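Local atomic coordinates of glutamyl-tRNA(Gln) amidotransferase subunit B, mitochondrial (Saccharomyces cerevisiae, PDB entry 4N0H), a protein that forms the B subunit of a mitochondrial three-subunit amidotransferase and carries a catalytic domain of the GatB/GatE family. Residues E66-A71 against P292-A297; A186-Y191 against M210-N215. All blocks are in the same frame, centred on the assembly; numbering follows the deposited sequence.

Overall arrangement
Both contacts lie in the GatB/GatE catalytic domain, and both are buried apolar packing between a helix and another backbone element. Contact 2 joins helix 181-197 to strand 210-218, elements close in sequence, about 9 Å from the centre of the chain. Contact 1 brings together residues 66-71 and 292-297, more than two hundred residues apart, about 17 Å from that centre, and the chain that makes contact 2 is nested inside the loop it closes. The contact centres are 24 Å apart and the nearest atoms about 9 Å, without touching. Strand 102-120 connects them: Phe-111 packs beside contact 1 and Ile-117 beside contact 2. Contact 1 also borders subunit F.

Contact 1: residues E66-A71 against P292-A297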
# COMPACT_ATOMS: atom_id res chain seq x y z
N GLU B 66 -21.53 -5.50 5.03
CA GLU B 66 -22.87 -5.62 4.47
C GLU B 66 -22.81 -5.97 2.98
O GLU B 66 -23.70 -6.64 2.45
CB GLU B 66 -23.69 -4.35 4.71
CG GLU B 66 -25.18 -4.54 4.43
CD GLU B 66 -26.02 -3.34 4.85
OE1 GLU B 66 -27.18 -3.56 5.27
OE2 GLU B 66 -25.53 -2.19 4.76
N ALA B 67 -21.76 -5.51 2.30
CA ALA B 67 -21.56 -5.84 0.89
C ALA B 67 -21.29 -7.33 0.71
O ALA B 67 -21.71 -7.93 -0.29
CB ALA B 67 -20.43 -5.01 0.30
N ILE B 68 -20.60 -7.94 1.66
CA ILE B 68 -20.40 -9.39 1.66
C ILE B 68 -21.73 -10.12 1.81
O ILE B 68 -22.01 -11.09 1.10
CB ILE B 68 -19.46 -9.84 2.79
CG1 ILE B 68 -18.04 -9.33 2.55
CG2 ILE B 68 -19.45 -11.36 2.92
CD1 ILE B 68 -17.08 -9.75 3.64
N LEU B 69 -22.56 -9.66 2.74
CA LEU B 69 -23.85 -10.28 2.98
C LEU B 69 -24.72 -10.23 1.73
O LEU B 69 -25.33 -11.22 1.34
CB LEU B 69 -24.56 -9.60 4.16
CG LEU B 69 -25.97 -10.10 4.49
CD1 LEU B 69 -25.93 -11.53 5.00
CD2 LEU B 69 -26.64 -9.19 5.50
N PHE B 70 -24.76 -9.05 1.11
CA PHE B 70 -25.55 -8.85 -0.10
C PHE B 70 -25.04 -9.75 -1.21
O PHE B 70 -25.83 -10.39 -1.91
CB PHE B 70 -25.50 -7.38 -0.55
CG PHE B 70 -26.43 -6.47 0.21
CD1 PHE B 70 -26.92 -6.83 1.45
CD2 PHE B 70 -26.81 -5.24 -0.32
CE1 PHE B 70 -27.77 -5.99 2.16
CE2 PHE B 70 -27.66 -4.39 0.38
CZ PHE B 70 -28.14 -4.77 1.62
N ALA B 71 -23.72 -9.82 -1.37
CA ALA B 71 -23.14 -10.69 -2.40
C ALA B 71 -23.42 -12.17 -2.12
O ALA B 71 -23.57 -12.97 -3.05
CB ALA B 71 -21.65 -10.43 -2.54
N PRO B 292 -7.41 -7.40 3.66
CA PRO B 292 -7.34 -8.84 3.92
C PRO B 292 -8.13 -9.61 2.86
O PRO B 292 -9.07 -9.05 2.31
CB PRO B 292 -8.03 -8.99 5.28
CG PRO B 292 -8.08 -7.61 5.87
CD PRO B 292 -8.18 -6.68 4.70
N TYR B 293 -7.75 -10.85 2.59
CA TYR B 293 -8.55 -11.74 1.75
C TYR B 293 -9.95 -11.87 2.33
O TYR B 293 -10.15 -11.76 3.54
CB TYR B 293 -7.93 -13.13 1.70
CG TYR B 293 -6.61 -13.25 0.99
CD1 TYR B 293 -6.40 -12.66 -0.25
CD2 TYR B 293 -5.56 -13.96 1.56
CE1 TYR B 293 -5.18 -12.77 -0.90
CE2 TYR B 293 -4.34 -14.08 0.92
CZ TYR B 293 -4.15 -13.49 -0.31
OH TYR B 293 -2.93 -13.62 -0.93
N ILE B 294 -10.93 -12.11 1.46
CA ILE B 294 -12.24 -12.54 1.91
C ILE B 294 -12.19 -14.05 2.08
O ILE B 294 -12.10 -14.78 1.09
CB ILE B 294 -13.35 -12.16 0.90
CG1 ILE B 294 -13.51 -10.64 0.84
CG2 ILE B 294 -14.68 -12.82 1.26
CD1 ILE B 294 -14.57 -10.19 -0.15
N ASN B 295 -12.23 -14.52 3.32
CA ASN B 295 -12.16 -15.95 3.62
C ASN B 295 -13.33 -16.38 4.49
O ASN B 295 -13.25 -16.33 5.72
CB ASN B 295 -10.84 -16.28 4.31
CG ASN B 295 -10.66 -17.77 4.54
OD1 ASN B 295 -11.41 -18.60 4.03
ND2 ASN B 295 -9.64 -18.13 5.31
N LEU B 296 -14.42 -16.81 3.86
CA LEU B 296 -15.65 -17.10 4.58
C LEU B 296 -15.68 -18.54 5.07
O LEU B 296 -15.28 -19.46 4.35
CB LEU B 296 -16.85 -16.81 3.68
CG LEU B 296 -16.81 -15.38 3.12
CD1 LEU B 296 -17.85 -15.18 2.04
CD2 LEU B 296 -16.98 -14.37 4.23
N ALA B 297 -16.13 -18.73 6.30
CA ALA B 297 -16.28 -20.07 6.85
C ALA B 297 -17.53 -20.70 6.25
O ALA B 297 -18.45 -19.99 5.86
CB ALA B 297 -16.39 -20.02 8.37
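Ile-68 and Leu-296 run alongside each other, pointing opposite ways, one coming from a helix and the other from an irregular loop, and they meet through side branches. The gamma methyl of the isoleucine faces the fork of the leucine: Ile-68 CG2 lies 4.1 Å from Leu-296 CD2 and 4.2 Å from Leu-296 CD1, so both leucine methyls share the approach. With chi1 at -67°, CG1 of Ile-68 stands beside the backbone N and CG2 takes the position anti to it; CG2 is thereby given to Leu-296, while the longer arm lies between Ile-294 and Leu-296. Ile-68 CG1 is 4.5 Å from Ile-294 CD1, and the methyl at the end of the arm, Ile-68 CD1, lies near both loop side chains. Ile-294 runs straight out to CD1 (chi2 179°) and so spans the gap to the helix. Branched aliphatic residues suit this place: all three are buried, and they offer methyls on several sides without a polar atom that would need a partner. The contact is small, with 118 Å² buried, and its atoms meet at 4.1 Å or more; the closest alpha carbons, CA of Ile-68 and CA of Ile-294, are 8.8 Å apart. In the loop, Ile-294 and Leu-296 both point to the helix, and Asn-295 between them bonds through its backbone to subunit F. Leu-296 also packs against Leu-110 of subunit F, so the loop lies between that chain and this one. Within the chain, strand 102-120 adjoins both elements, since its Phe-111 touches Ala-71 and Leu-296 while its Gln-106 meets Ile-294; the loop itself leads from strand 286-287 into helix 298-306, and helix 65-78 packs beside it.

Contact 2: residues A186-Y191 against M210-N215; sequences AFIKKY and MRVDVN
The phenol ring of Tyr-191 is met by the strand at its edge, not over a face: the terminal methyl of Met-210 lies in the ring plane, with Met-210 CE 3.9 Å from Tyr-191 CD2. Ile-188, three residues earlier on the helix, shares that methyl: Ile-188 CG2 is 3.8 Å from Met-210 CE. The methionine tip is thus lodged between an aromatic edge and an aliphatic branch one helical turn apart. Its side chain is extended throughout, with CG anti to the backbone N (chi1 176°), and this gives the long, unbranched thioether the reach to cross from the strand to the helix; both neighbours meet it at a slant. The aromatic C-H edge at CD2 of Tyr-191 offers an apolar side to the methyl, and the unbranched methionine chain can follow it. Ile-188 divides its branches, the gamma methyl serving Met-210 while the longer arm goes farther along the strand, where Ile-188 CD1 is 4.3 Å from Val-212 CG1. This is the helix-on-sheet packing of an alpha/beta layer, consistent with the glutamine-synthetase-like fold associated with this family. Segments 186-191 and 210-215 run nearly antiparallel (155°), their axes 11.5 Å apart at closest approach. Residues alternate along the strand, so Met-210 and Val-212 face the helix; a beta-branched valine suits the extended backbone and presents a compact methyl surface. On the same layer, Ile-235 of helix 232-248 touches Ile-188, Val-212 and Val-214, whereas Arg-211 makes a salt bridge with Asp-143. Strand 210-218 is paired antiparallel with strands 14-23 and 224-226, and Ile-20 of the former touches Met-210. Ile-117 of strand 102-120 touches Phe-187 and Tyr-191.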
# COMPACT_ATOMS: atom_id res chain seq x y z
N ALA B 186 -35.92 -10.85 -21.41
CA ALA B 186 -36.49 -11.64 -20.32
C ALA B 186 -35.51 -11.78 -19.14
O ALA B 186 -35.93 -11.80 -17.98
CB ALA B 186 -36.92 -13.01 -20.81
N PHE B 187 -34.22 -11.88 -19.45
CA PHE B 187 -33.20 -12.03 -18.42
C PHE B 187 -33.05 -10.75 -17.59
O PHE B 187 -33.04 -10.79 -16.36
CB PHE B 187 -31.86 -12.40 -19.05
CG PHE B 187 -30.75 -12.59 -18.06
CD1 PHE B 187 -30.52 -13.82 -17.48
CD2 PHE B 187 -29.93 -11.52 -17.71
CE1 PHE B 187 -29.49 -14.00 -16.56
CE2 PHE B 187 -28.90 -11.69 -16.79
CZ PHE B 187 -28.68 -12.92 -16.22
N ILE B 188 -32.91 -9.62 -18.28
CA ILE B 188 -32.79 -8.32 -17.62
C ILE B 188 -33.99 -8.07 -16.72
O ILE B 188 -33.84 -7.60 -15.59
CB ILE B 188 -32.67 -7.19 -18.66
CG1 ILE B 188 -31.38 -7.34 -19.46
CG2 ILE B 188 -32.72 -5.83 -17.98
CD1 ILE B 188 -31.22 -6.33 -20.57
N LYS B 189 -35.17 -8.42 -17.22
CA LYS B 189 -36.41 -8.26 -16.46
C LYS B 189 -36.40 -9.10 -15.18
O LYS B 189 -36.74 -8.60 -14.11
CB LYS B 189 -37.60 -8.66 -17.33
CG LYS B 189 -38.95 -8.27 -16.76
CD LYS B 189 -40.07 -9.04 -17.46
CE LYS B 189 -41.39 -8.29 -17.38
NZ LYS B 189 -41.38 -7.07 -18.25
N LYS B 190 -36.01 -10.36 -15.30
CA LYS B 190 -35.98 -11.25 -14.14
C LYS B 190 -34.85 -10.89 -13.18
O LYS B 190 -35.01 -10.99 -11.96
CB LYS B 190 -35.87 -12.72 -14.56
CG LYS B 190 -35.97 -13.69 -13.39
CD LYS B 190 -35.96 -15.15 -13.84
CE LYS B 190 -37.12 -15.45 -14.76
NZ LYS B 190 -37.46 -16.91 -14.79
N TYR B 191 -33.71 -10.49 -13.72
CA TYR B 191 -32.59 -10.10 -12.88
C TYR B 191 -32.95 -8.87 -12.04
O TYR B 191 -32.60 -8.79 -10.86
CB TYR B 191 -31.33 -9.84 -13.70
CG TYR B 191 -30.10 -9.61 -12.85
CD1 TYR B 191 -29.66 -10.60 -11.97
CD2 TYR B 191 -29.39 -8.42 -12.91
CE1 TYR B 191 -28.54 -10.41 -11.18
CE2 TYR B 191 -28.27 -8.22 -12.12
CZ TYR B 191 -27.85 -9.22 -11.26
OH TYR B 191 -26.74 -9.04 -10.47
N MET B 210 -28.66 0.24 -12.12
CA MET B 210 -28.27 -0.94 -12.89
C MET B 210 -27.79 -0.49 -14.27
O MET B 210 -28.39 0.39 -14.89
CB MET B 210 -29.44 -1.91 -13.01
CG MET B 210 -29.18 -3.13 -13.88
SD MET B 210 -30.52 -4.33 -13.77
CE MET B 210 -30.19 -5.37 -15.18
N ARG B 211 -26.69 -1.08 -14.73
CA ARG B 211 -26.10 -0.71 -16.01
C ARG B 211 -25.75 -1.98 -16.77
O ARG B 211 -25.14 -2.89 -16.22
CB ARG B 211 -24.85 0.15 -15.81
CG ARG B 211 -25.05 1.34 -14.88
CD ARG B 211 -23.74 1.79 -14.26
NE ARG B 211 -23.97 2.60 -13.06
CZ ARG B 211 -23.03 2.88 -12.16
NH1 ARG B 211 -21.80 2.43 -12.31
NH2 ARG B 211 -23.33 3.62 -11.09
N VAL B 212 -26.14 -2.03 -18.04
CA VAL B 212 -25.95 -3.24 -18.84
C VAL B 212 -25.04 -3.02 -20.05
O VAL B 212 -25.37 -2.27 -20.96
CB VAL B 212 -27.30 -3.79 -19.34
CG1 VAL B 212 -27.09 -5.06 -20.14
CG2 VAL B 212 -28.24 -4.03 -18.17
N ASP B 213 -23.89 -3.69 -20.04
CA ASP B 213 -23.04 -3.76 -21.22
C ASP B 213 -23.31 -5.08 -21.94
O ASP B 213 -23.74 -6.05 -21.32
CB ASP B 213 -21.56 -3.68 -20.85
CG ASP B 213 -21.18 -2.35 -20.24
OD1 ASP B 213 -21.84 -1.33 -20.54
OD2 ASP B 213 -20.20 -2.32 -19.46
N VAL B 214 -23.06 -5.11 -23.24
CA VAL B 214 -23.28 -6.32 -24.03
C VAL B 214 -22.00 -6.71 -24.76
O VAL B 214 -21.24 -5.84 -25.20
CB VAL B 214 -24.39 -6.10 -25.09
CG1 VAL B 214 -24.63 -7.37 -25.91
CG2 VAL B 214 -25.67 -5.65 -24.43
N ASN B 215 -21.74 -8.01 -24.86
CA ASN B 215 -20.72 -8.51 -25.77
C ASN B 215 -21.34 -9.57 -26.68
O ASN B 215 -22.11 -10.41 -26.23
CB ASN B 215 -19.52 -9.08 -25.01
CG ASN B 215 -19.91 -10.17 -24.03
OD1 ASN B 215 -20.05 -9.91 -22.83
ND2 ASN B 215 -20.09 -11.38 -24.53